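Local coordinates for protein methyltransferase (Streptococcus mutans, PDB 2B78) that is probably an S-adenosylmethionine-dependent methyltransferase that may act on RNA, although its precise function has not been established, at residues Asp117-Ser122 and Pro144-Ala149; Ala96-Asn101 and Gly109-Cys114. All blocks are in the same frame, centred on the assembly; numbering follows the deposited sequence.

Both contacts belong to one five-stranded mixed sheet, and their centres lie about 10 Å apart. Interaction 2 comes first along the chain and pairs strands 96-101 and 110-115 as an antiparallel hairpin, with 96-101 at the sheet's edge. A tight turn leads into strand 118-123, which interaction 1 joins to strand 148-153 after a helical excursion. Strands 110-115 and 118-123 are neighbours: Leu120 N and Ser122 N probably bond to Asp113 O and Thr111 O, and Phe121 packs on Ile112. Phe139 of helix 132-142 reaches side chains of both contacts. Together they supply four of the sheet's five strands, in chain order; the seven-stranded Rossmann-like sheet is a separate one.

Interaction 1: residues Asp117-Ser122 and Pro144-Ala149; sequences DFVLFS and PNFLGA
Val119 and Ala149 form a parallel bridge, with their side chains on the same face of the sheet. Val119 N donates to Gly148 O (3.1 Å), and the pairing runs on through a backbone bond between Val119 and Tyr150. This inner end is buried and tightly packed. Phe139 of helix 132-142 touches both Val119 and Phe146, and Phe121 CE2 brings its ring edge to Ala149 CB at 4.2 Å. Val119 CG1 lies over the Phe146 ring, at a modelled spacing too short to trust. On the other face of the sheet, Phe118 has CG anti to its carbonyl carbon (chi1 -63°), which lays the ring against Gly148. With no side chain there, Phe118 CD1 comes to 3.5 Å from Gly148 CA, while Leu147 CB covers one ring face.

The outer end is looser and solvent-facing. The Asp117 and Leu147 side chains run alongside each other in the same direction, with Asp117 CB 3.4 Å from Leu147 CD1; both residues are exposed. What pins them is the backbone: Leu147 N donates to Asp117 O at 2.8 Å. That oxygen also lies in the plane of the Phe146 ring, at its edge, 3.5 Å from Phe146 CD1. Strand 118-123, helices 126-130 and 132-142, and the parallel neighbouring strand 148-153 make up a beta-alpha-beta crossover, and this contact is where its two strands first meet.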
loop_
_atom_site.group_PDB
_atom_site.type_symbol
_atom_site.label_atom_id
_atom_site.label_comp_id
_atom_site.label_asym_id
_atom_site.label_seq_id
_atom_site.Cartn_x
_atom_site.Cartn_y
_atom_site.Cartn_z
ATOM N N ASP A 117 -5.858 14.716 -12.016
ATOM C CA ASP A 117 -6.340 14.540 -13.384
ATOM C C ASP A 117 -5.666 13.405 -14.151
ATOM O O ASP A 117 -5.987 13.164 -15.314
ATOM C CB ASP A 117 -6.162 15.837 -14.169
ATOM C CG ASP A 117 -7.023 16.963 -13.635
ATOM O OD1 ASP A 117 -8.255 16.770 -13.518
ATOM O OD2 ASP A 117 -6.468 18.040 -13.338
ATOM N N PHE A 118 -4.746 12.705 -13.499
ATOM C CA PHE A 118 -4.019 11.614 -14.134
ATOM C C PHE A 118 -4.215 10.281 -13.419
ATOM O O PHE A 118 -4.526 10.240 -12.226
ATOM C CB PHE A 118 -2.528 11.963 -14.181
ATOM C CG PHE A 118 -2.222 13.181 -15.006
ATOM C CD1 PHE A 118 -1.978 13.071 -16.372
ATOM C CD2 PHE A 118 -2.217 14.447 -14.422
ATOM C CE1 PHE A 118 -1.736 14.208 -17.145
ATOM C CE2 PHE A 118 -1.976 15.586 -15.189
ATOM C CZ PHE A 118 -1.736 15.462 -16.551
ATOM N N VAL A 119 -4.043 9.189 -14.155
ATOM C CA VAL A 119 -4.184 7.865 -13.571
ATOM C C VAL A 119 -2.864 7.125 -13.630
ATOM O O VAL A 119 -1.996 7.437 -14.458
ATOM C CB VAL A 119 -5.268 7.032 -14.286
ATOM C CG1 VAL A 119 -6.613 7.665 -14.054
ATOM C CG2 VAL A 119 -4.979 6.935 -15.778
ATOM N N LEU A 120 -2.710 6.151 -12.738
ATOM C CA LEU A 120 -1.495 5.357 -12.674
ATOM C C LEU A 120 -1.819 3.866 -12.626
ATOM O O LEU A 120 -2.413 3.378 -11.666
ATOM C CB LEU A 120 -0.672 5.749 -11.441
ATOM C CG LEU A 120 0.658 5.000 -11.286
ATOM C CD1 LEU A 120 1.608 5.401 -12.418
ATOM C CD2 LEU A 120 1.276 5.318 -9.931
ATOM N N PHE A 121 -1.426 3.161 -13.685
ATOM C CA PHE A 121 -1.626 1.724 -13.816
ATOM C C PHE A 121 -0.391 1.031 -13.265
ATOM O O PHE A 121 0.733 1.508 -13.464
ATOM C CB PHE A 121 -1.743 1.333 -15.292
ATOM C CG PHE A 121 -3.062 1.661 -15.923
ATOM C CD1 PHE A 121 -4.023 0.676 -16.102
ATOM C CD2 PHE A 121 -3.339 2.953 -16.362
ATOM C CE1 PHE A 121 -5.240 0.972 -16.710
ATOM C CE2 PHE A 121 -4.557 3.254 -16.971
ATOM C CZ PHE A 121 -5.504 2.264 -17.144
ATOM N N SER A 122 -0.592 -0.096 -12.593
ATOM C CA SER A 122 0.521 -0.870 -12.070
ATOM C C SER A 122 0.324 -2.319 -12.474
ATOM O O SER A 122 -0.727 -2.921 -12.211
ATOM C CB SER A 122 0.620 -0.744 -10.548
ATOM O OG SER A 122 1.033 0.563 -10.187
ATOM N N PRO A 144 -13.392 8.016 -19.291
ATOM C CA PRO A 144 -12.947 8.842 -20.418
ATOM C C PRO A 144 -12.409 10.237 -20.130
ATOM O O PRO A 144 -11.767 10.833 -20.995
ATOM C CB PRO A 144 -14.192 8.905 -21.293
ATOM C CG PRO A 144 -15.284 8.990 -20.258
ATOM C CD PRO A 144 -14.863 7.905 -19.279
ATOM N N ASN A 145 -12.637 10.744 -18.919
ATOM C CA ASN A 145 -12.241 12.106 -18.586
ATOM C C ASN A 145 -10.876 12.408 -17.956
ATOM O O ASN A 145 -10.611 13.554 -17.582
ATOM C CB ASN A 145 -13.351 12.744 -17.742
ATOM C CG ASN A 145 -14.716 12.661 -18.420
ATOM O OD1 ASN A 145 -14.819 12.749 -19.643
ATOM N ND2 ASN A 145 -15.769 12.503 -17.625
ATOM N N PHE A 146 -10.012 11.410 -17.817
ATOM C CA PHE A 146 -8.695 11.687 -17.255
ATOM C C PHE A 146 -7.849 12.333 -18.351
ATOM O O PHE A 146 -8.023 12.031 -19.529
ATOM C CB PHE A 146 -8.045 10.400 -16.746
ATOM C CG PHE A 146 -8.556 9.967 -15.401
ATOM C CD1 PHE A 146 -8.287 10.729 -14.266
ATOM C CD2 PHE A 146 -9.320 8.821 -15.267
ATOM C CE1 PHE A 146 -8.775 10.352 -13.021
ATOM C CE2 PHE A 146 -9.811 8.435 -14.023
ATOM C CZ PHE A 146 -9.538 9.202 -12.902
ATOM N N LEU A 147 -6.943 13.224 -17.963
ATOM C CA LEU A 147 -6.099 13.921 -18.933
ATOM C C LEU A 147 -4.950 13.075 -19.471
ATOM O O LEU A 147 -4.501 13.266 -20.609
ATOM C CB LEU A 147 -5.525 15.191 -18.304
ATOM C CG LEU A 147 -6.511 16.183 -17.689
ATOM C CD1 LEU A 147 -5.729 17.369 -17.161
ATOM C CD2 LEU A 147 -7.537 16.631 -18.723
ATOM N N GLY A 148 -4.464 12.150 -18.652
ATOM C CA GLY A 148 -3.360 11.307 -19.068
ATOM C C GLY A 148 -3.159 10.137 -18.136
ATOM O O GLY A 148 -3.824 10.043 -17.099
ATOM N N ALA A 149 -2.239 9.243 -18.497
ATOM C CA ALA A 149 -1.958 8.061 -17.694
ATOM C C ALA A 149 -0.501 7.628 -17.754
ATOM O O ALA A 149 0.194 7.838 -18.757
ATOM C CB ALA A 149 -2.849 6.901 -18.142
#

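Interaction 2: residues Ala96-Asn101 and Gly109-Cys114; sequences AYRLFN and GVTIDC
Arg98 meets Asp113 because its CG stands opposite the backbone N (chi1 175°) and the chain then bends at chi3 (-67°), turning the guanidinium back over strand 110-115. The setting is an antiparallel hairpin with a classic beta bulge: two residues, Leu99 and Phe100, stand opposite the single Ile112. Both amides point at the same carbonyl, Leu99 N at 2.7 Å and Phe100 N at 3.1 Å from Ile112 O, and Ile112 N returns a bond to Phe100 O at 3.0 Å. Past the bulge the register has shifted by one residue.

The salt bridge is side-on. Arg98 NE reaches Asp113 OD1 at 2.6 Å, while Arg98 NH2 donates to the syn lone pair of Asp113 OD2 (3.0 Å), the guanidinium and carboxylate planes being only 24° apart. Arg98 NH1 donates to Asn101 OD1 (2.7 Å), arriving above the amide's carbonyl plane. With Asp113 and Asn101 at its edge and Thr111 CB over the centre of one face, the guanidinium is fixed in rotation, and its buried charge is probably well compensated. Asn101 ND2 bonds to Ala367 O and Arg98 N to Asp365 OD2, tying this edge strand to a loop of the Rossmann-like part.

On the opposite face of the sheet, Phe100 CB packs on Ile112 CG1 and Phe139 of helix 132-142 touches Leu99 and Ile112. Ahead of the bulge, Tyr97 pairs with Cys114, whose N bonds to Tyr97 O at 2.9 Å. Cys114 SG lies over one face of the Tyr97 ring, 3.6 Å from its centroid and shifted toward the CD2-CE2 rim, a sulfur-aromatic contact.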
loop_
_atom_site.group_PDB
_atom_site.type_symbol
_atom_site.label_atom_id
_atom_site.label_comp_id
_atom_site.label_asym_id
_atom_site.label_seq_id
_atom_site.Cartn_x
_atom_site.Cartn_y
_atom_site.Cartn_z
ATOM N N ALA A 96 -6.866 12.002 -4.704
ATOM C CA ALA A 96 -5.985 10.904 -5.072
ATOM C C ALA A 96 -6.424 9.710 -4.243
ATOM O O ALA A 96 -6.434 9.779 -3.019
ATOM C CB ALA A 96 -4.516 11.258 -4.783
ATOM N N TYR A 97 -6.809 8.628 -4.912
ATOM C CA TYR A 97 -7.252 7.416 -4.232
ATOM C C TYR A 97 -7.173 6.250 -5.203
ATOM O O TYR A 97 -6.937 6.447 -6.396
ATOM C CB TYR A 97 -8.681 7.591 -3.700
ATOM C CG TYR A 97 -9.716 7.930 -4.757
ATOM C CD1 TYR A 97 -10.490 6.932 -5.350
ATOM C CD2 TYR A 97 -9.914 9.251 -5.173
ATOM C CE1 TYR A 97 -11.433 7.242 -6.327
ATOM C CE2 TYR A 97 -10.854 9.569 -6.155
ATOM C CZ TYR A 97 -11.607 8.560 -6.725
ATOM O OH TYR A 97 -12.528 8.867 -7.705
ATOM N N ARG A 98 -7.366 5.031 -4.712
ATOM C CA ARG A 98 -7.272 3.868 -5.592
ATOM C C ARG A 98 -8.572 3.513 -6.318
ATOM O O ARG A 98 -9.627 3.397 -5.696
ATOM C CB ARG A 98 -6.761 2.655 -4.811
ATOM C CG ARG A 98 -6.736 1.362 -5.626
ATOM C CD ARG A 98 -5.641 0.421 -5.155
ATOM N NE ARG A 98 -4.317 0.969 -5.431
ATOM C CZ ARG A 98 -3.177 0.317 -5.230
ATOM N NH1 ARG A 98 -3.186 -0.918 -4.749
ATOM N NH2 ARG A 98 -2.025 0.909 -5.510
ATOM N N LEU A 99 -8.474 3.322 -7.634
ATOM C CA LEU A 99 -9.632 2.979 -8.468
ATOM C C LEU A 99 -9.851 1.474 -8.636
ATOM O O LEU A 99 -10.989 1.018 -8.805
ATOM C CB LEU A 99 -9.479 3.616 -9.858
ATOM C CG LEU A 99 -9.388 5.144 -9.946
ATOM C CD1 LEU A 99 -9.232 5.562 -11.413
ATOM C CD2 LEU A 99 -10.643 5.786 -9.351
ATOM N N PHE A 100 -8.769 0.701 -8.582
ATOM C CA PHE A 100 -8.855 -0.749 -8.772
ATOM C C PHE A 100 -7.755 -1.409 -7.957
ATOM O O PHE A 100 -6.597 -1.003 -8.035
ATOM C CB PHE A 100 -8.670 -1.078 -10.258
ATOM C CG PHE A 100 -9.234 -2.412 -10.665
ATOM C CD1 PHE A 100 -10.565 -2.531 -11.050
ATOM C CD2 PHE A 100 -8.435 -3.554 -10.654
ATOM C CE1 PHE A 100 -11.095 -3.768 -11.420
ATOM C CE2 PHE A 100 -8.955 -4.791 -11.017
ATOM C CZ PHE A 100 -10.288 -4.897 -11.401
ATOM N N ASN A 101 -8.106 -2.426 -7.177
ATOM C CA ASN A 101 -7.110 -3.088 -6.339
ATOM C C ASN A 101 -7.091 -4.601 -6.440
ATOM O O ASN A 101 -7.624 -5.301 -5.578
ATOM C CB ASN A 101 -7.310 -2.680 -4.876
ATOM C CG ASN A 101 -6.150 -3.100 -3.987
ATOM O OD1 ASN A 101 -4.971 -2.919 -4.335
ATOM N ND2 ASN A 101 -6.478 -3.647 -2.819
ATOM N N GLY A 109 -3.451 -8.870 -10.055
ATOM C CA GLY A 109 -2.378 -8.524 -10.972
ATOM C C GLY A 109 -2.378 -7.080 -11.447
ATOM O O GLY A 109 -1.391 -6.600 -12.011
ATOM N N VAL A 110 -3.480 -6.378 -11.203
ATOM C CA VAL A 110 -3.602 -4.993 -11.648
ATOM C C VAL A 110 -4.159 -4.039 -10.605
ATOM O O VAL A 110 -5.133 -4.359 -9.921
ATOM C CB VAL A 110 -4.536 -4.902 -12.880
ATOM C CG1 VAL A 110 -4.670 -3.450 -13.327
ATOM C CG2 VAL A 110 -4.010 -5.777 -14.012
ATOM N N THR A 111 -3.530 -2.869 -10.474
ATOM C CA THR A 111 -4.028 -1.831 -9.580
ATOM C C THR A 111 -4.029 -0.563 -10.426
ATOM O O THR A 111 -3.232 -0.424 -11.363
ATOM C CB THR A 111 -3.149 -1.595 -8.297
ATOM O OG1 THR A 111 -1.885 -1.031 -8.661
ATOM C CG2 THR A 111 -2.923 -2.899 -7.548
ATOM N N ILE A 112 -4.942 0.347 -10.117
ATOM C CA ILE A 112 -5.032 1.603 -10.844
ATOM C C ILE A 112 -5.345 2.685 -9.826
ATOM O O ILE A 112 -6.301 2.576 -9.050
ATOM C CB ILE A 112 -6.161 1.594 -11.887
ATOM C CG1 ILE A 112 -6.005 0.395 -12.826
ATOM C CG2 ILE A 112 -6.148 2.918 -12.666
ATOM C CD1 ILE A 112 -7.158 0.219 -13.792
ATOM N N ASP A 113 -4.528 3.726 -9.817
ATOM C CA ASP A 113 -4.747 4.821 -8.888
ATOM C C ASP A 113 -5.042 6.093 -9.658
ATOM O O ASP A 113 -4.634 6.250 -10.808
ATOM C CB ASP A 113 -3.503 5.054 -8.019
ATOM C CG ASP A 113 -3.169 3.866 -7.138
ATOM O OD1 ASP A 113 -4.063 3.414 -6.393
ATOM O OD2 ASP A 113 -2.010 3.394 -7.178
ATOM N N CYS A 114 -5.782 6.997 -9.036
ATOM C CA CYS A 114 -6.034 8.256 -9.686
ATOM C C CYS A 114 -5.330 9.293 -8.827
ATOM O O CYS A 114 -5.408 9.260 -7.589
ATOM C CB CYS A 114 -7.533 8.534 -9.799
ATOM S SG CYS A 114 -8.339 9.085 -8.302
#